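Side-chain contacts in carboxylase (Deinococcus radiodurans, PDB 5H80), which probably carries out the ATP-dependent carboxylation of biotin, as the biotin carboxylase domain of a single-chain bacterial carboxylase: residues A[140-145]-A[294-299]; A[150-153]-A[158-161]; A[94-99]-A[121-126]; A[40-45]-A[419-424]. All blocks are in the same frame, centred on the assembly; numbering follows the deposited sequence.

Contact 1 of 4, residues A[140-145]-A[294-299]; sequences DLFGDK and VKYRCL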
loop_
_atom_site.group_PDB
_atom_site.type_symbol
_atom_site.label_atom_id
_atom_site.label_comp_id
_atom_site.label_asym_id
_atom_site.label_seq_id
_atom_site.Cartn_x
_atom_site.Cartn_y
_atom_site.Cartn_z
ATOM N N ASP A 140 5.351 6.589 34.164
ATOM C CA ASP A 140 5.045 7.548 35.279
ATOM C C ASP A 140 5.643 8.889 34.983
ATOM O O ASP A 140 4.999 9.936 35.140
ATOM C CB ASP A 140 5.579 7.069 36.636
ATOM C CG ASP A 140 4.601 6.141 37.368
ATOM O OD1 ASP A 140 3.354 6.281 37.192
ATOM O OD2 ASP A 140 5.117 5.274 38.100
ATOM N N LEU A 141 6.881 8.863 34.553
ATOM C CA LEU A 141 7.577 10.064 34.144
ATOM C C LEU A 141 6.917 10.818 32.974
ATOM O O LEU A 141 6.578 11.988 33.111
ATOM C CB LEU A 141 9.000 9.730 33.858
ATOM C CG LEU A 141 10.067 10.891 34.032
ATOM C CD1 LEU A 141 11.506 10.389 33.931
ATOM C CD2 LEU A 141 9.836 12.051 33.053
ATOM N N PHE A 142 6.704 10.170 31.817
ATOM C CA PHE A 142 6.175 10.888 30.697
ATOM C C PHE A 142 4.737 11.228 30.842
ATOM O O PHE A 142 4.250 12.014 30.085
ATOM C CB PHE A 142 6.517 10.160 29.352
ATOM C CG PHE A 142 8.006 10.095 29.020
ATOM C CD1 PHE A 142 8.888 11.113 29.338
ATOM C CD2 PHE A 142 8.484 9.097 28.194
ATOM C CE1 PHE A 142 10.238 11.047 28.979
ATOM C CE2 PHE A 142 9.829 9.032 27.834
ATOM C CZ PHE A 142 10.698 10.002 28.217
ATOM N N GLY A 143 4.036 10.632 31.848
ATOM C CA GLY A 143 2.710 10.996 32.152
ATOM C C GLY A 143 2.596 12.135 33.157
ATOM O O GLY A 143 1.515 12.636 33.395
ATOM N N ASP A 144 3.714 12.629 33.630
ATOM C CA ASP A 144 3.685 13.725 34.605
ATOM C C ASP A 144 4.268 15.003 34.003
ATOM O O ASP A 144 5.491 15.121 33.723
ATOM C CB ASP A 144 4.487 13.317 35.843
ATOM C CG ASP A 144 4.343 14.334 36.979
ATOM O OD1 ASP A 144 3.388 14.179 37.743
ATOM O OD2 ASP A 144 5.160 15.292 37.078
ATOM N N LYS A 145 3.362 15.973 33.850
ATOM C CA LYS A 145 3.727 17.258 33.213
ATOM C C LYS A 145 4.961 17.795 33.867
ATOM O O LYS A 145 6.007 18.035 33.245
ATOM C CB LYS A 145 2.534 18.232 33.282
ATOM C CG LYS A 145 2.800 19.631 32.761
ATOM C CD LYS A 145 2.856 19.683 31.236
ATOM C CE LYS A 145 3.453 21.000 30.734
ATOM N NZ LYS A 145 2.729 21.477 29.526
ATOM N N VAL A 294 16.128 8.132 29.459
ATOM C CA VAL A 294 15.363 6.998 30.105
ATOM C C VAL A 294 15.631 5.562 29.618
ATOM O O VAL A 294 15.000 4.624 30.131
ATOM C CB VAL A 294 13.884 7.248 30.105
ATOM C CG1 VAL A 294 13.587 8.651 30.642
ATOM C CG2 VAL A 294 13.246 7.111 28.657
ATOM N N LYS A 295 16.628 5.358 28.740
ATOM C CA LYS A 295 16.898 4.006 28.223
ATOM C C LYS A 295 15.651 3.410 27.597
ATOM O O LYS A 295 15.212 2.289 27.891
ATOM C CB LYS A 295 17.432 3.110 29.376
ATOM C CG LYS A 295 18.641 3.770 30.055
ATOM C CD LYS A 295 19.805 4.026 29.119
ATOM C CE LYS A 295 20.292 2.739 28.487
ATOM N NZ LYS A 295 21.610 2.973 27.848
ATOM N N TYR A 296 15.063 4.189 26.682
ATOM C CA TYR A 296 13.729 3.839 26.211
ATOM C C TYR A 296 13.705 2.498 25.518
ATOM O O TYR A 296 14.632 2.171 24.875
ATOM C CB TYR A 296 13.160 4.962 25.291
ATOM C CG TYR A 296 11.712 4.990 25.094
ATOM C CD1 TYR A 296 10.854 5.714 25.972
ATOM C CD2 TYR A 296 11.116 4.248 24.125
ATOM C CE1 TYR A 296 9.451 5.771 25.782
ATOM C CE2 TYR A 296 9.731 4.230 23.933
ATOM C CZ TYR A 296 8.847 4.937 24.774
ATOM O OH TYR A 296 7.536 4.958 24.631
ATOM N N ARG A 297 12.610 1.748 25.780
ATOM C CA ARG A 297 12.302 0.500 25.110
ATOM C C ARG A 297 10.889 0.568 24.535
ATOM O O ARG A 297 9.955 1.092 25.132
ATOM C CB ARG A 297 12.517 -0.746 26.020
ATOM C CG ARG A 297 12.502 -2.134 25.234
ATOM C CD ARG A 297 12.694 -3.326 26.156
ATOM N NE ARG A 297 13.949 -3.311 26.884
ATOM C CZ ARG A 297 15.018 -4.080 26.681
ATOM N NH1 ARG A 297 16.105 -3.907 27.480
ATOM N NH2 ARG A 297 15.072 -5.007 25.690
ATOM N N CYS A 298 10.818 0.119 23.257
ATOM C CA CYS A 298 9.609 0.018 22.383
ATOM C C CYS A 298 9.462 1.348 21.654
ATOM O O CYS A 298 10.526 1.892 21.288
ATOM C CB CYS A 298 8.337 -0.486 23.070
ATOM S SG CYS A 298 8.558 -2.020 23.916
ATOM N N LEU A 299 8.244 1.798 21.371
ATOM C CA LEU A 299 7.978 3.002 20.645
ATOM C C LEU A 299 7.541 4.171 21.501
ATOM O O LEU A 299 6.699 3.990 22.380
ATOM C CB LEU A 299 6.966 2.803 19.509
ATOM C CG LEU A 299 7.136 1.759 18.409
ATOM C CD1 LEU A 299 5.967 1.743 17.416
ATOM C CD2 LEU A 299 8.478 1.906 17.703
#
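The rings of F142 and Y296 meet rim to rim: CE2 of F142 lies 3.9 Å from CE1 of Y296, each atom near the plane of the other ring, and neither face is used between them. The Y296 rim also has CG2 of V294, the carbonyl O of C298 and the amide N of L299 in its plane. V294 approaches F142 from the opposite direction, and both its methyls come up to CZ from one side, CG2 at 3.9 Å and CG1 at 4.0 Å; CG2 stands oblique to the ring, neither over the face nor at the edge. L141 adds a looser touch, with its CD1 4.3 Å from CG1 of V294.

The Y296 ring is directed to F142 by a first torsion that sets CG opposite the backbone N (chi1 -161°). Its far end is tied down locally, because OH donates to O of L299 over 2.6 Å, from 47° above the carbonyl plane. With the ring cut back to an alanine, F142 CE2 would probably lose its edge partner and the L299 carbonyl this hydroxyl donor.

V294 and Y296 are placed by the end of helix 277-293, a Schellman motif whose C-prime residue, K295, has positive phi. The contact thus lays helix 136-142 against the loop leading into strand 299-306 of the ATP-binding domain. The touching groups are all hydrocarbon, whereas the charges of D140 and K145 are paired with R122 and E229. Cohesion between the segments therefore rests on burial and shape, without a directional polar bond to fix their register.

Contact 2 of 4, residues A[150-153]-A[158-161]; sequences GLAQ and PVIP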
loop_
_atom_site.group_PDB
_atom_site.type_symbol
_atom_site.label_atom_id
_atom_site.label_comp_id
_atom_site.label_asym_id
_atom_site.label_seq_id
_atom_site.Cartn_x
_atom_site.Cartn_y
_atom_site.Cartn_z
ATOM N N GLY A 150 10.895 18.946 33.743
ATOM C CA GLY A 150 12.157 19.027 34.394
ATOM C C GLY A 150 13.255 18.271 33.704
ATOM O O GLY A 150 14.376 18.786 33.602
ATOM N N LEU A 151 12.919 17.071 33.231
ATOM C CA LEU A 151 13.797 16.283 32.346
ATOM C C LEU A 151 14.172 17.059 31.082
ATOM O O LEU A 151 15.385 17.133 30.766
ATOM C CB LEU A 151 13.157 14.979 31.917
ATOM C CG LEU A 151 13.979 13.979 31.105
ATOM C CD1 LEU A 151 15.223 13.478 31.837
ATOM C CD2 LEU A 151 13.142 12.769 30.779
ATOM N N ALA A 152 13.201 17.672 30.439
ATOM C CA ALA A 152 13.498 18.472 29.248
ATOM C C ALA A 152 14.515 19.593 29.613
ATOM O O ALA A 152 15.578 19.724 29.022
ATOM C CB ALA A 152 12.248 19.030 28.665
ATOM N N GLN A 153 14.188 20.333 30.673
ATOM C CA GLN A 153 15.008 21.441 31.138
ATOM C C GLN A 153 16.427 21.040 31.473
ATOM O O GLN A 153 17.325 21.749 31.086
ATOM C CB GLN A 153 14.390 22.088 32.342
ATOM C CG GLN A 153 13.144 22.875 32.009
ATOM C CD GLN A 153 12.488 23.383 33.229
ATOM O OE1 GLN A 153 12.513 22.732 34.256
ATOM N NE2 GLN A 153 11.882 24.527 33.127
ATOM N N PRO A 158 14.058 23.016 24.996
ATOM C CA PRO A 158 13.137 24.076 25.358
ATOM C C PRO A 158 11.761 23.618 25.599
ATOM O O PRO A 158 11.309 22.667 24.912
ATOM C CB PRO A 158 13.140 25.037 24.176
ATOM C CG PRO A 158 14.226 24.613 23.318
ATOM C CD PRO A 158 14.468 23.173 23.581
ATOM N N VAL A 159 11.173 24.206 26.651
ATOM C CA VAL A 159 9.766 24.080 26.969
ATOM C C VAL A 159 9.029 25.431 27.022
ATOM O O VAL A 159 9.646 26.487 27.229
ATOM C CB VAL A 159 9.548 23.285 28.296
ATOM C CG1 VAL A 159 10.289 21.955 28.319
ATOM C CG2 VAL A 159 10.050 24.111 29.480
ATOM N N ILE A 160 7.733 25.362 26.911
ATOM C CA ILE A 160 6.880 26.493 26.852
ATOM C C ILE A 160 6.973 27.240 28.193
ATOM O O ILE A 160 7.008 26.590 29.251
ATOM C CB ILE A 160 5.434 26.169 26.548
ATOM C CG1 ILE A 160 5.307 25.603 25.114
ATOM C CG2 ILE A 160 4.598 27.440 26.608
ATOM C CD1 ILE A 160 3.903 25.258 24.681
ATOM N N PRO A 161 6.994 28.588 28.156
ATOM C CA PRO A 161 6.977 29.274 29.446
ATOM C C PRO A 161 5.659 29.074 30.168
ATOM O O PRO A 161 4.555 29.002 29.567
ATOM C CB PRO A 161 7.281 30.744 29.056
ATOM C CG PRO A 161 8.151 30.560 27.871
ATOM C CD PRO A 161 7.369 29.546 27.088
#
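A152 sets its single methyl against one branch of V159: CB lies 3.5 Å from CG1, a close carbon-carbon approach and the tightest point between the two segments. The other branch of V159, CG2, faces Q153 and is met less closely, at 4.1 Å from NE2 and 4.2 Å from CG. V159 can serve both neighbours because its first torsion (chi1 -51°) puts CG1 opposite the carbonyl carbon, which aims it at the A152 methyl, and leaves CG2 for the glutamine. The Q153 chain, extended beyond CG (chi2 174°), crosses the valine at about a right angle, and its amide end comes nearer to the valine than the direction of its CB would suggest.

The backbones are closest at Q153 and P158, whose CA atoms are 6.6 Å apart, as expected where the end of helix 145-154 packs on the loop that follows it, within the ATP-binding domain. Strand 312-318 lies beside this return: A152 also touches F314, and P158 bonds to F314 through the backbone. R149 of the same helix reaches the carbonyl of I160.

Chemically the contact grades from a close methyl-to-methyl touch at buried A152 to the exposed Q153 end. There the Q153 amide passes a hydrocarbon branch and makes no polar bond to it, so this glutamine contributes cover, while the specific fit lies between A152 and V159.

Contact 3 of 4, residues A[94-99]-A[121-126]; sequences ALLRVA and ARACAQ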
loop_
_atom_site.group_PDB
_atom_site.type_symbol
_atom_site.label_atom_id
_atom_site.label_comp_id
_atom_site.label_asym_id
_atom_site.label_seq_id
_atom_site.Cartn_x
_atom_site.Cartn_y
_atom_site.Cartn_z
ATOM N N ALA A 94 -10.354 -7.044 35.057
ATOM C CA ALA A 94 -11.027 -7.896 34.086
ATOM C C ALA A 94 -10.097 -8.412 32.979
ATOM O O ALA A 94 -10.131 -9.584 32.649
ATOM C CB ALA A 94 -12.248 -7.260 33.477
ATOM N N LEU A 95 -9.272 -7.504 32.448
ATOM C CA LEU A 95 -8.302 -7.865 31.402
ATOM C C LEU A 95 -7.281 -8.839 31.909
ATOM O O LEU A 95 -6.988 -9.819 31.211
ATOM C CB LEU A 95 -7.646 -6.533 30.913
ATOM C CG LEU A 95 -8.568 -5.689 30.182
ATOM C CD1 LEU A 95 -7.881 -4.307 30.097
ATOM C CD2 LEU A 95 -9.091 -6.175 28.835
ATOM N N LEU A 96 -6.861 -8.673 33.162
ATOM C CA LEU A 96 -5.928 -9.605 33.808
ATOM C C LEU A 96 -6.537 -11.004 34.025
ATOM O O LEU A 96 -5.819 -11.990 33.875
ATOM C CB LEU A 96 -5.340 -9.044 35.098
ATOM C CG LEU A 96 -4.407 -7.861 34.807
ATOM C CD1 LEU A 96 -4.083 -7.214 36.144
ATOM C CD2 LEU A 96 -3.167 -8.187 33.996
ATOM N N ARG A 97 -7.851 -11.057 34.232
ATOM C CA ARG A 97 -8.531 -12.315 34.323
ATOM C C ARG A 97 -8.557 -13.008 32.974
ATOM O O ARG A 97 -8.284 -14.208 32.899
ATOM C CB ARG A 97 -9.932 -12.150 34.846
ATOM C CG ARG A 97 -10.014 -11.979 36.332
ATOM C CD ARG A 97 -11.452 -12.189 36.824
ATOM N NE ARG A 97 -12.361 -11.065 36.563
ATOM C CZ ARG A 97 -12.304 -9.877 37.184
ATOM N NH1 ARG A 97 -11.387 -9.602 38.117
ATOM N NH2 ARG A 97 -13.195 -8.965 36.905
ATOM N N VAL A 98 -8.871 -12.226 31.927
ATOM C CA VAL A 98 -8.862 -12.764 30.544
ATOM C C VAL A 98 -7.521 -13.338 30.209
ATOM O O VAL A 98 -7.446 -14.430 29.524
ATOM C CB VAL A 98 -9.314 -11.731 29.447
ATOM C CG1 VAL A 98 -9.192 -12.316 28.016
ATOM C CG2 VAL A 98 -10.750 -11.383 29.644
ATOM N N ALA A 99 -6.465 -12.628 30.589
ATOM C CA ALA A 99 -5.131 -13.027 30.208
ATOM C C ALA A 99 -4.765 -14.341 30.872
ATOM O O ALA A 99 -4.154 -15.226 30.274
ATOM C CB ALA A 99 -4.158 -11.957 30.619
ATOM N N ALA A 121 0.517 -1.499 33.711
ATOM C CA ALA A 121 1.761 -2.115 33.285
ATOM C C ALA A 121 2.435 -2.962 34.389
ATOM O O ALA A 121 2.804 -4.053 34.160
ATOM C CB ALA A 121 2.723 -1.101 32.708
ATOM N N ARG A 122 2.540 -2.402 35.588
ATOM C CA ARG A 122 3.038 -3.071 36.791
ATOM C C ARG A 122 2.282 -4.323 37.074
ATOM O O ARG A 122 2.924 -5.361 37.278
ATOM C CB ARG A 122 3.091 -2.083 37.951
ATOM C CG ARG A 122 4.275 -1.123 37.907
ATOM C CD ARG A 122 4.455 -0.380 39.256
ATOM N NE ARG A 122 3.571 0.783 39.259
ATOM C CZ ARG A 122 3.952 2.013 38.890
ATOM N NH1 ARG A 122 5.229 2.298 38.609
ATOM N NH2 ARG A 122 3.068 2.972 38.869
ATOM N N ALA A 123 0.965 -4.268 36.996
ATOM C CA ALA A 123 0.132 -5.395 37.285
ATOM C C ALA A 123 0.287 -6.500 36.232
ATOM O O ALA A 123 0.414 -7.675 36.559
ATOM C CB ALA A 123 -1.280 -5.000 37.430
ATOM N N CYS A 124 0.412 -6.099 34.949
ATOM C CA CYS A 124 0.823 -7.074 33.934
ATOM C C CYS A 124 2.102 -7.847 34.317
ATOM O O CYS A 124 2.044 -9.159 34.385
ATOM C CB CYS A 124 0.917 -6.346 32.550
ATOM S SG CYS A 124 -0.619 -5.780 31.802
ATOM N N ALA A 125 3.203 -7.104 34.560
ATOM C CA ALA A 125 4.514 -7.546 34.962
ATOM C C ALA A 125 4.371 -8.576 36.144
ATOM O O ALA A 125 4.794 -9.729 36.067
ATOM C CB ALA A 125 5.358 -6.361 35.343
ATOM N N GLN A 126 3.653 -8.118 37.154
ATOM C CA GLN A 126 3.329 -8.994 38.334
ATOM C C GLN A 126 2.659 -10.365 38.027
ATOM O O GLN A 126 2.984 -11.397 38.673
ATOM C CB GLN A 126 2.460 -8.183 39.324
ATOM C CG GLN A 126 3.321 -7.306 40.210
ATOM C CD GLN A 126 4.098 -8.192 41.194
ATOM O OE1 GLN A 126 3.563 -9.187 41.665
ATOM N NE2 GLN A 126 5.359 -7.856 41.467
#
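L96 carries this helix pair by itself on one side, its two methyls reaching two successive residues of helix 118-126. CD1 lies 3.8 Å from CB of A123, the closest touch, while CD2 comes within 4.1 Å of both SG and CA of C124. The fork is set by a first torsion that puts CG opposite the carbonyl carbon (chi1 -68°), with the same choice made by the C124 side chain (chi1 -69°), so that SG lies beside the cysteine's own backbone N.

The C124 side is the more buried one, where CD2 meets the cysteine and L129 covers L96 from outside the two segments. The backbones approach there to 7.2 Å between the CA atoms of L96 and C124, a spacing that small A123 and C124 side chains permit. The solvent side begins at the partly exposed A123 methyl, close as its touch is. Past it the polar residues do not bridge the helices: R97 folds back on its own helix, one guanidinium face lying 3.7 Å over CA of A94, and R122 points away from helix 92-101.

On the inner side of helix 92-101, L95 and V98 touch V61, and V98 and A99 touch L36, so this helix rests on strands 57-62 and 34-37. Helix 118-126 links the neighbouring parallel strands 106-108 and 130-131 in a beta-alpha-beta crossover. Two adjacent helices packed in this way beside a five-stranded parallel sheet of order 3-2-1-4-5 are characteristic of the Rossmann-like N-terminal domain of biotin carboxylases.

Contact 4 of 4, residues A[40-45]-A[419-424]; sequences RGEVAV and DALLAK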
loop_
_atom_site.group_PDB
_atom_site.type_symbol
_atom_site.label_atom_id
_atom_site.label_comp_id
_atom_site.label_asym_id
_atom_site.label_seq_id
_atom_site.Cartn_x
_atom_site.Cartn_y
_atom_site.Cartn_z
ATOM N N ARG A 40 -9.696 -1.937 21.055
ATOM C CA ARG A 40 -10.767 -2.257 20.118
ATOM C C ARG A 40 -10.674 -1.460 18.850
ATOM O O ARG A 40 -9.835 -0.550 18.753
ATOM C CB ARG A 40 -12.106 -2.054 20.875
ATOM C CG ARG A 40 -12.209 -0.722 21.555
ATOM C CD ARG A 40 -12.694 0.356 20.652
ATOM N NE ARG A 40 -13.917 0.081 19.806
ATOM C CZ ARG A 40 -14.303 0.835 18.757
ATOM N NH1 ARG A 40 -15.383 0.552 18.026
ATOM N NH2 ARG A 40 -13.614 1.939 18.424
ATOM N N GLY A 41 -11.514 -1.750 17.842
ATOM C CA GLY A 41 -11.647 -0.848 16.725
ATOM C C GLY A 41 -10.424 -0.984 15.818
ATOM O O GLY A 41 -9.749 -2.051 15.888
ATOM N N GLU A 42 -10.077 0.121 15.141
ATOM C CA GLU A 42 -9.048 0.081 14.068
ATOM C C GLU A 42 -7.654 -0.348 14.625
ATOM O O GLU A 42 -6.992 -1.247 14.049
ATOM C CB GLU A 42 -9.000 1.337 13.241
ATOM C CG GLU A 42 -8.403 2.514 13.939
ATOM C CD GLU A 42 -6.859 2.550 13.910
ATOM O OE1 GLU A 42 -6.345 3.426 14.570
ATOM O OE2 GLU A 42 -6.150 1.645 13.374
ATOM N N VAL A 43 -7.295 0.072 15.834
ATOM C CA VAL A 43 -6.045 -0.364 16.444
ATOM C C VAL A 43 -5.937 -1.894 16.825
ATOM O O VAL A 43 -4.802 -2.455 16.670
ATOM C CB VAL A 43 -5.539 0.577 17.571
ATOM C CG1 VAL A 43 -6.211 0.369 18.906
ATOM C CG2 VAL A 43 -4.012 0.493 17.671
ATOM N N ALA A 44 -7.058 -2.537 17.210
ATOM C CA ALA A 44 -7.045 -3.835 17.644
ATOM C C ALA A 44 -6.852 -4.589 16.318
ATOM O O ALA A 44 -6.137 -5.573 16.320
ATOM C CB ALA A 44 -8.337 -4.235 18.179
ATOM N N VAL A 45 -7.518 -4.104 15.304
ATOM C CA VAL A 45 -7.324 -4.778 13.936
ATOM C C VAL A 45 -5.826 -4.694 13.464
ATOM O O VAL A 45 -5.172 -5.734 13.017
ATOM C CB VAL A 45 -8.318 -4.131 12.922
ATOM C CG1 VAL A 45 -8.038 -4.564 11.502
ATOM C CG2 VAL A 45 -9.818 -4.442 13.099
ATOM N N ASP A 419 -14.918 6.605 20.156
ATOM C CA ASP A 419 -14.651 7.765 19.360
ATOM C C ASP A 419 -15.255 7.642 17.949
ATOM O O ASP A 419 -15.750 6.562 17.565
ATOM C CB ASP A 419 -13.165 8.063 19.409
ATOM C CG ASP A 419 -12.321 7.134 18.517
ATOM O OD1 ASP A 419 -12.840 6.579 17.501
ATOM O OD2 ASP A 419 -11.136 6.930 18.866
ATOM N N ALA A 420 -15.156 8.747 17.191
ATOM C CA ALA A 420 -15.896 8.901 15.933
ATOM C C ALA A 420 -15.108 8.340 14.751
ATOM O O ALA A 420 -15.663 8.304 13.657
ATOM C CB ALA A 420 -16.221 10.368 15.643
ATOM N N LEU A 421 -13.917 7.831 14.999
ATOM C CA LEU A 421 -13.103 7.317 13.860
ATOM C C LEU A 421 -13.742 6.142 13.202
ATOM O O LEU A 421 -14.053 5.092 13.871
ATOM C CB LEU A 421 -11.750 7.040 14.342
ATOM C CG LEU A 421 -10.707 6.682 13.246
ATOM C CD1 LEU A 421 -10.366 7.896 12.403
ATOM C CD2 LEU A 421 -9.477 6.164 13.972
ATOM N N LEU A 422 -13.874 6.234 11.898
ATOM C CA LEU A 422 -14.377 5.132 11.056
ATOM C C LEU A 422 -13.257 4.489 10.241
ATOM O O LEU A 422 -13.185 3.273 10.166
ATOM C CB LEU A 422 -15.406 5.633 10.062
ATOM C CG LEU A 422 -16.855 6.016 10.564
ATOM C CD1 LEU A 422 -17.636 6.653 9.413
ATOM C CD2 LEU A 422 -17.535 4.830 11.247
ATOM N N ALA A 423 -12.363 5.352 9.667
ATOM C CA ALA A 423 -11.230 4.776 8.947
ATOM C C ALA A 423 -10.085 5.758 8.806
ATOM O O ALA A 423 -10.318 6.972 8.741
ATOM C CB ALA A 423 -11.683 4.324 7.555
ATOM N N LYS A 424 -8.894 5.235 8.646
ATOM C CA LYS A 424 -7.747 6.093 8.345
ATOM C C LYS A 424 -7.286 5.841 6.896
ATOM O O LYS A 424 -7.050 4.736 6.608
ATOM C CB LYS A 424 -6.624 5.919 9.304
ATOM C CG LYS A 424 -7.014 6.000 10.794
ATOM C CD LYS A 424 -5.831 5.780 11.760
ATOM C CE LYS A 424 -5.099 4.429 11.678
ATOM N NZ LYS A 424 -4.081 4.108 12.726
HETATM O O HOH W 1 -14.094 4.266 16.525
HETATM O O HOH W 2 -3.695 1.506 12.133
#
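A buried salt bridge between E42 and K424 joins the N-terminal and C-terminal domains of the biotin carboxylase fold, linking the first turn of helix 42-53 to strand 421-429. K424 NZ donates to OE1 of E42 over 3.0 Å, arriving 45° above the carboxylate plane, and the two side chains cross at about a right angle. E42 folds over to make this contact: CG sits between the backbone N and the carbonyl carbon (chi1 73°), and the chain bends at chi2 (83°). The bend also brings CG to 3.8 Å from CD2 of L421, an apolar touch beside the charged one. Both charged ends have further partners: Y111 OH bonds to OE1 of E42, and K424 NZ donates to the carbonyl of V323. An alanine in place of the glutamate would probably leave the buried K424 ammonium without its countercharge and Y111 without this acceptor.

On the other flank, the strand is entered through an Asx turn, in which L421 N donates to OD1 of D419 over 3.0 Å. A classic beta bulge follows, with L422 and A423 both opposite V373. R40 is linked to this flank through a water, which accepts a hydrogen bond from NH2 of R40 and lies 2.8 Å from both OD1 of D419 and O of L421. The R40 guanidinium is further fixed by a salt bridge to D66 and by cation-pi contacts with Y418 and F407.

A second water closes the E42-K424 pair, donating to OE2 of E42 at 2.8 Å while accepting from NZ of K424 at 2.7 Å.

In the fold
Contacts 1 and 2, with centres 15 Å apart, form one continuous patch: CD2 of L151 packs 3.8 Å from CE1 of F142 and 4.1 Å from CG1 of V294, coupling the consecutive helices 136-142 and 145-154. Contact 3 joins contact 1 by charge, NH1 of R122 lying 3.0 Å from OD2 of D140 in a salt bridge, although the centres are 20 Å apart. Contact 4 touches none of them; its nearest atoms are about 9 Å from contact 3 and about 10 Å from contact 1. Contact 4 closes the longest loop, enclosing the other three along the chain, and lies across the chain's centre from contacts 1 and 2.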